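Local atomic coordinates of alternansucrase (Leuconostoc mesenteroides, PDB entry 6HVG), a protein that belongs to glycoside hydrolase family 70, carrying a calcium-binding domain of the TIM-barrel clan together with repeats of the choline-binding and cell-wall-binding type. Residues I588-Q593 with V1228-P1233; D792-S797 with M829-G834; T1292-I1295 with G1300-Y1303. All blocks are in the same frame, centred on the assembly; numbering follows the deposited sequence.

Contact 1 of 3, residues I588-Q593 with V1228-P1233; sequences IVQAEQ and VSTGQP
Gln590 is the residue through which helix segment 588-593 meets Ser1229 and Thr1230 of the loop 1228-1233, and a water and the carboxylate of Asp629 link the two sides. Taking the helix in order, Val589 packs on Ile582 and Tyr1247. Next is Gln590, with CG anti to its carbonyl carbon (chi1 -70°) and the chain then fully stretched, which carries the amide out toward the loop. Its OE1 accepts from water 1 at 2.8 Å, and the same water accepts from Thr1230 OG1, also at 2.8 Å. That hydroxyl is used twice, because Thr1230 OG1 takes the backbone N-H of Gln1232 at 3.0 Å (157° at the hydrogen) in an ST turn, which pins the loop where it receives the water. The other end of the amide, Gln590 NE2, comes within 4.3 Å of Thr1230 CG2, a loose touch. NE2 is held by Asn584 O and Asp629 OD2, and Asp629 OD2 also binds Ser1229 OG, so one carboxylate oxygen reaches both segments. Further along the helix, Glu592 and Gln593 both bind Arg1115. The calcium ion lies about 12 Å from the Gln590 side chain, and its ligand Asp581 sits on strand 580-582 just before this helix. Strand 1248-1252, which follows the loop, pairs with that strand, so this water-bridged helix-to-loop contact belongs to the calcium-site side of the family 70 domain.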
# COMPACT_ATOMS: atom_id res chain seq x y z
N ILE A 588 -24.83 12.51 12.65
CA ILE A 588 -25.85 11.72 11.95
C ILE A 588 -25.30 10.35 11.53
O ILE A 588 -26.00 9.35 11.64
CB ILE A 588 -26.41 12.48 10.72
CG1 ILE A 588 -27.23 13.70 11.19
CG2 ILE A 588 -27.32 11.57 9.90
CD1 ILE A 588 -27.43 14.77 10.13
N VAL A 589 -24.07 10.32 11.05
CA VAL A 589 -23.44 9.09 10.62
C VAL A 589 -23.09 8.24 11.84
O VAL A 589 -23.20 7.02 11.79
CB VAL A 589 -22.19 9.37 9.75
CG1 VAL A 589 -21.39 8.09 9.47
CG2 VAL A 589 -22.60 10.03 8.45
N GLN A 590 -22.71 8.89 12.94
CA GLN A 590 -22.46 8.19 14.18
C GLN A 590 -23.69 7.44 14.68
O GLN A 590 -23.59 6.30 15.12
CB GLN A 590 -21.95 9.16 15.26
CG GLN A 590 -20.56 9.68 14.98
CD GLN A 590 -20.05 10.62 16.06
OE1 GLN A 590 -20.79 11.01 16.96
NE2 GLN A 590 -18.76 11.00 15.97
N ALA A 591 -24.85 8.08 14.60
CA ALA A 591 -26.12 7.44 14.97
C ALA A 591 -26.38 6.23 14.09
O ALA A 591 -26.84 5.19 14.57
CB ALA A 591 -27.30 8.43 14.84
N GLU A 592 -26.10 6.35 12.79
CA GLU A 592 -26.33 5.26 11.85
C GLU A 592 -25.41 4.06 12.16
O GLU A 592 -25.80 2.91 12.03
CB GLU A 592 -26.14 5.75 10.42
CG GLU A 592 -26.17 4.65 9.38
CD GLU A 592 -27.34 3.70 9.54
OE1 GLU A 592 -28.40 4.12 10.04
OE2 GLU A 592 -27.18 2.55 9.12
N GLN A 593 -24.19 4.35 12.59
CA GLN A 593 -23.26 3.29 12.97
C GLN A 593 -23.78 2.54 14.20
O GLN A 593 -23.57 1.35 14.34
CB GLN A 593 -21.86 3.84 13.25
CG GLN A 593 -21.18 4.56 12.12
CD GLN A 593 -20.73 3.67 11.01
OE1 GLN A 593 -21.04 2.48 10.93
NE2 GLN A 593 -19.97 4.25 10.14
N VAL A 1228 -16.54 13.30 22.24
CA VAL A 1228 -15.38 14.14 22.46
C VAL A 1228 -14.94 14.91 21.24
O VAL A 1228 -14.68 16.11 21.34
CB VAL A 1228 -14.19 13.32 22.99
CG1 VAL A 1228 -12.93 14.19 23.14
CG2 VAL A 1228 -14.57 12.68 24.33
N SER A 1229 -14.85 14.24 20.09
CA SER A 1229 -14.29 14.87 18.89
C SER A 1229 -15.14 16.02 18.37
O SER A 1229 -14.60 16.93 17.75
CB SER A 1229 -14.07 13.84 17.77
OG SER A 1229 -15.25 13.56 17.05
N THR A 1230 -16.45 15.98 18.63
CA THR A 1230 -17.39 16.96 18.08
C THR A 1230 -17.98 17.96 19.07
O THR A 1230 -18.54 18.98 18.66
CB THR A 1230 -18.60 16.24 17.45
OG1 THR A 1230 -19.32 15.52 18.46
CG2 THR A 1230 -18.17 15.28 16.34
N GLY A 1231 -17.93 17.64 20.36
CA GLY A 1231 -18.62 18.44 21.37
C GLY A 1231 -20.13 18.26 21.36
O GLY A 1231 -20.84 18.90 22.14
N GLN A 1232 -20.62 17.37 20.49
CA GLN A 1232 -22.05 17.18 20.25
C GLN A 1232 -22.44 15.75 20.59
O GLN A 1232 -21.58 14.88 20.66
CB GLN A 1232 -22.39 17.44 18.77
CG GLN A 1232 -22.31 18.90 18.36
CD GLN A 1232 -23.38 19.75 19.05
OE1 GLN A 1232 -23.07 20.59 19.90
NE2 GLN A 1232 -24.65 19.49 18.72
N PRO A 1233 -23.73 15.50 20.83
CA PRO A 1233 -24.19 14.14 20.95
C PRO A 1233 -24.52 13.56 19.57
O PRO A 1233 -24.65 14.32 18.60
CB PRO A 1233 -25.46 14.29 21.80
CG PRO A 1233 -25.97 15.65 21.51
CD PRO A 1233 -24.83 16.47 20.98
O HOH W 1 -21.28 13.64 17.77

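Contact 2 of 3, residues D792-S797 with M829-G834; sequences DQENPS and MYLEGG
Leu831 puts its CD2 methyl 3.7 Å from OE1 of Gln793, the last residue of helix 779-793, and 4.1 Å from OE2 of Glu794, the first residue beyond it. The leucine leaves its backbone with CG anti to the carbonyl carbon (chi1 -67°), and only the end of the branch comes in to the helix terminus. Gln793, with CG anti to the backbone N and extended beyond it, reaches the leucine obliquely, while Glu794 crosses it at about a right angle. In this TIM-barrel-type domain helix 779-793 lies in the chain between the parallel strands 745-747 and 821-825; the loop holding Leu831 comes after the short helix 826-829, which directly follows the second strand. Glu832 comes next, and here water takes over. Water 2 accepts from Glu832 N at 2.9 Å and donates to Glu832 OE1 at 2.7 Å, bridging the carboxylate to its own backbone N-H. Gln793 NE2 adds only a weak bond to this water, at 3.4 Å, its main partner being Asn803 OD1. Glu832 OE1 is also bound by Tyr789 of the same helix as Gln793, and OE2 by Tyr825 and, in a salt bridge, Arg750.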
# COMPACT_ATOMS: atom_id res chain seq x y z
N ASP A 792 5.70 -24.85 0.33
CA ASP A 792 6.69 -24.10 1.11
C ASP A 792 6.46 -24.22 2.61
O ASP A 792 7.39 -24.39 3.38
CB ASP A 792 6.64 -22.63 0.70
CG ASP A 792 7.47 -21.74 1.59
OD1 ASP A 792 6.88 -20.95 2.38
OD2 ASP A 792 8.71 -21.82 1.48
N GLN A 793 5.19 -24.13 3.01
CA GLN A 793 4.80 -24.23 4.42
C GLN A 793 5.18 -25.59 5.03
O GLN A 793 5.69 -25.64 6.15
CB GLN A 793 3.29 -24.05 4.53
CG GLN A 793 2.70 -24.16 5.93
CD GLN A 793 1.21 -23.88 5.95
OE1 GLN A 793 0.44 -24.67 6.46
NE2 GLN A 793 0.80 -22.76 5.37
N GLU A 794 4.93 -26.66 4.29
CA GLU A 794 5.15 -28.02 4.76
C GLU A 794 6.50 -28.59 4.38
O GLU A 794 6.72 -29.80 4.48
CB GLU A 794 4.05 -28.93 4.21
CG GLU A 794 2.66 -28.45 4.59
CD GLU A 794 1.56 -29.44 4.30
OE1 GLU A 794 1.85 -30.58 3.86
OE2 GLU A 794 0.39 -29.04 4.51
N ASN A 795 7.43 -27.72 3.97
CA ASN A 795 8.68 -28.17 3.40
C ASN A 795 9.52 -28.95 4.43
O ASN A 795 9.84 -28.41 5.48
CB ASN A 795 9.47 -26.96 2.86
CG ASN A 795 10.60 -27.36 1.93
OD1 ASN A 795 11.39 -28.23 2.28
ND2 ASN A 795 10.70 -26.74 0.77
N PRO A 796 9.85 -30.22 4.15
CA PRO A 796 10.69 -31.00 5.10
C PRO A 796 12.11 -30.45 5.28
O PRO A 796 12.73 -30.65 6.32
CB PRO A 796 10.73 -32.42 4.51
CG PRO A 796 10.06 -32.35 3.19
CD PRO A 796 9.47 -31.00 2.95
N SER A 797 12.62 -29.74 4.29
CA SER A 797 13.91 -29.05 4.44
C SER A 797 13.96 -28.24 5.71
O SER A 797 14.98 -28.16 6.37
CB SER A 797 14.16 -28.13 3.25
OG SER A 797 13.46 -26.91 3.37
N MET A 829 -4.38 -23.50 11.76
CA MET A 829 -5.05 -24.76 12.08
C MET A 829 -5.47 -25.52 10.82
O MET A 829 -5.36 -26.74 10.76
CB MET A 829 -6.27 -24.49 12.95
CG MET A 829 -5.96 -23.87 14.30
SD MET A 829 -5.11 -25.02 15.38
CE MET A 829 -6.50 -26.04 15.90
N TYR A 830 -5.98 -24.79 9.83
CA TYR A 830 -6.38 -25.36 8.55
C TYR A 830 -5.71 -24.56 7.45
O TYR A 830 -5.19 -23.47 7.70
CB TYR A 830 -7.90 -25.36 8.43
CG TYR A 830 -8.53 -26.20 9.52
CD1 TYR A 830 -8.87 -25.64 10.75
CD2 TYR A 830 -8.71 -27.58 9.36
CE1 TYR A 830 -9.41 -26.41 11.77
CE2 TYR A 830 -9.24 -28.37 10.38
CZ TYR A 830 -9.59 -27.78 11.57
OH TYR A 830 -10.12 -28.53 12.59
N LEU A 831 -5.68 -25.11 6.24
CA LEU A 831 -5.01 -24.43 5.14
C LEU A 831 -5.80 -23.22 4.67
O LEU A 831 -7.04 -23.28 4.56
CB LEU A 831 -4.79 -25.38 3.97
CG LEU A 831 -3.81 -26.54 4.22
CD1 LEU A 831 -3.77 -27.44 2.99
CD2 LEU A 831 -2.41 -26.04 4.58
N GLU A 832 -5.09 -22.13 4.38
CA GLU A 832 -5.70 -20.82 4.14
C GLU A 832 -6.49 -20.67 2.85
O GLU A 832 -7.29 -19.75 2.75
CB GLU A 832 -4.65 -19.72 4.19
CG GLU A 832 -4.39 -19.24 5.61
CD GLU A 832 -3.02 -18.64 5.78
OE1 GLU A 832 -2.02 -19.33 5.56
OE2 GLU A 832 -2.93 -17.47 6.15
N GLY A 833 -6.27 -21.57 1.89
CA GLY A 833 -7.01 -21.55 0.63
C GLY A 833 -7.97 -22.72 0.48
O GLY A 833 -8.11 -23.56 1.36
N GLY A 834 -8.65 -22.76 -0.66
CA GLY A 834 -9.58 -23.81 -0.96
C GLY A 834 -10.77 -23.71 -0.04
O GLY A 834 -11.18 -22.62 0.35
O HOH W 2 -2.51 -22.01 5.63

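Contact 3 of 3, residues T1292-I1295 with G1300-Y1303; sequences TGFI and GVKY
This is a two-stranded antiparallel beta hairpin, 1294-1296 paired with 1301-1304, a small sheet of its own about 48 Å from the centre of the chain, after strand 1248-1252 and before strand 1314-1317. The two runs point 172° apart. Ile1295 and Lys1302 form the hydrogen-bonded pair: Ile1295 N gives to Lys1302 O and Lys1302 N gives to Ile1295 O, each at 2.9 Å. Beside it, Phe1294 and Tyr1303 make the non-hydrogen-bonded pair, where CA-H...O contacts fill in, Phe1294 CA to Lys1302 O at 3.2 Å and Tyr1303 CA to Gly1293 O at 3.3 Å. On the face carrying these aromatics, the edge of Tyr1303 meets the face of Phe1294, ring centroids 4.6 Å apart and planes at 54°. Tyr1303 CD1 stands over the middle of the phenyl ring, while Val1301 CG1 comes in at the ring's edge. The first torsions differ: Tyr1303 has CG anti to its backbone N (chi1 173°), whereas Phe1294 keeps CG beside its own. On the other face, Ile1295 and Lys1302 lie alongside one another, Ile1295 CG2 3.8 Å from Lys1302 CE, and the lysine, bent at chi3, makes a long, weak ion pair with Asp1297. At Gly1293 the chain turns a corner, so Thr1292, before it, belongs to a different sheet or face: its backbone bonds to Val383 and its hydroxyl to Tyr1304 O. Around the hairpin, Phe378 stacks on Phe1294, and Phe1326 touches both Phe1294 and Tyr1303, so strand 1323-1326 packs against the aromatic face.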
# COMPACT_ATOMS: atom_id res chain seq x y z
N THR A 1292 -13.29 33.35 -31.04
CA THR A 1292 -12.18 32.76 -30.33
C THR A 1292 -10.85 33.21 -30.89
O THR A 1292 -10.68 33.28 -32.10
CB THR A 1292 -12.30 31.22 -30.29
OG1 THR A 1292 -11.23 30.65 -29.55
CG2 THR A 1292 -12.30 30.65 -31.68
N GLY A 1293 -9.91 33.52 -30.01
CA GLY A 1293 -8.59 33.89 -30.43
C GLY A 1293 -8.08 35.06 -29.66
O GLY A 1293 -8.78 35.61 -28.77
N PHE A 1294 -6.87 35.47 -30.00
CA PHE A 1294 -6.22 36.61 -29.42
C PHE A 1294 -6.48 37.83 -30.30
O PHE A 1294 -6.24 37.79 -31.49
CB PHE A 1294 -4.72 36.36 -29.36
CG PHE A 1294 -4.32 35.18 -28.56
CD1 PHE A 1294 -4.35 33.93 -29.12
CD2 PHE A 1294 -3.85 35.31 -27.25
CE1 PHE A 1294 -3.96 32.82 -28.37
CE2 PHE A 1294 -3.46 34.20 -26.51
CZ PHE A 1294 -3.52 32.96 -27.07
N ILE A 1295 -6.91 38.93 -29.69
CA ILE A 1295 -7.12 40.17 -30.43
C ILE A 1295 -6.44 41.31 -29.68
O ILE A 1295 -6.65 41.48 -28.51
CB ILE A 1295 -8.61 40.48 -30.60
CG1 ILE A 1295 -8.79 41.66 -31.58
CG2 ILE A 1295 -9.30 40.67 -29.25
CD1 ILE A 1295 -10.22 41.97 -31.94
N GLY A 1300 -4.12 46.65 -24.93
CA GLY A 1300 -3.36 45.42 -24.82
C GLY A 1300 -3.98 44.25 -25.55
O GLY A 1300 -4.86 44.43 -26.39
N VAL A 1301 -3.55 43.03 -25.22
CA VAL A 1301 -4.05 41.82 -25.89
C VAL A 1301 -5.13 41.13 -25.08
O VAL A 1301 -5.03 41.03 -23.86
CB VAL A 1301 -2.91 40.85 -26.16
CG1 VAL A 1301 -3.38 39.71 -27.04
CG2 VAL A 1301 -1.77 41.57 -26.84
N LYS A 1302 -6.18 40.70 -25.75
CA LYS A 1302 -7.29 39.98 -25.14
C LYS A 1302 -7.36 38.59 -25.75
O LYS A 1302 -6.81 38.36 -26.83
CB LYS A 1302 -8.59 40.72 -25.40
CG LYS A 1302 -8.59 42.14 -24.85
CD LYS A 1302 -9.94 42.83 -24.97
CE LYS A 1302 -10.30 43.07 -26.43
NZ LYS A 1302 -11.64 43.68 -26.44
N TYR A 1303 -8.05 37.67 -25.08
CA TYR A 1303 -8.25 36.33 -25.63
C TYR A 1303 -9.66 35.84 -25.38
O TYR A 1303 -10.22 36.10 -24.33
CB TYR A 1303 -7.27 35.33 -25.02
CG TYR A 1303 -7.54 33.90 -25.43
CD1 TYR A 1303 -7.05 33.38 -26.63
CD2 TYR A 1303 -8.28 33.07 -24.63
CE1 TYR A 1303 -7.34 32.07 -27.01
CE2 TYR A 1303 -8.55 31.77 -24.98
CZ TYR A 1303 -8.09 31.27 -26.16
OH TYR A 1303 -8.34 29.96 -26.47

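How the contacts relate
From the N terminus, the chain first meets contact 1 at 588-593, runs on through the barrel strands, and closes contact 2 between 792-797 and 829-834 while contact 1 is still open. Only at 1228-1233, 635 residues on from the end of 588-593, does contact 1 close, so contact 2 is nested inside it, their centres 45 Å apart. Contact 3 follows in series as a short local hairpin. Contact 1 thus ties distant parts of the family 70 domain near the calcium ion, contact 2 ties the end of helix 779-793 to the loop after helix 826-829, and contact 3, pairing strands 1294-1296 and 1301-1304, lies across the chain's centre from contact 2.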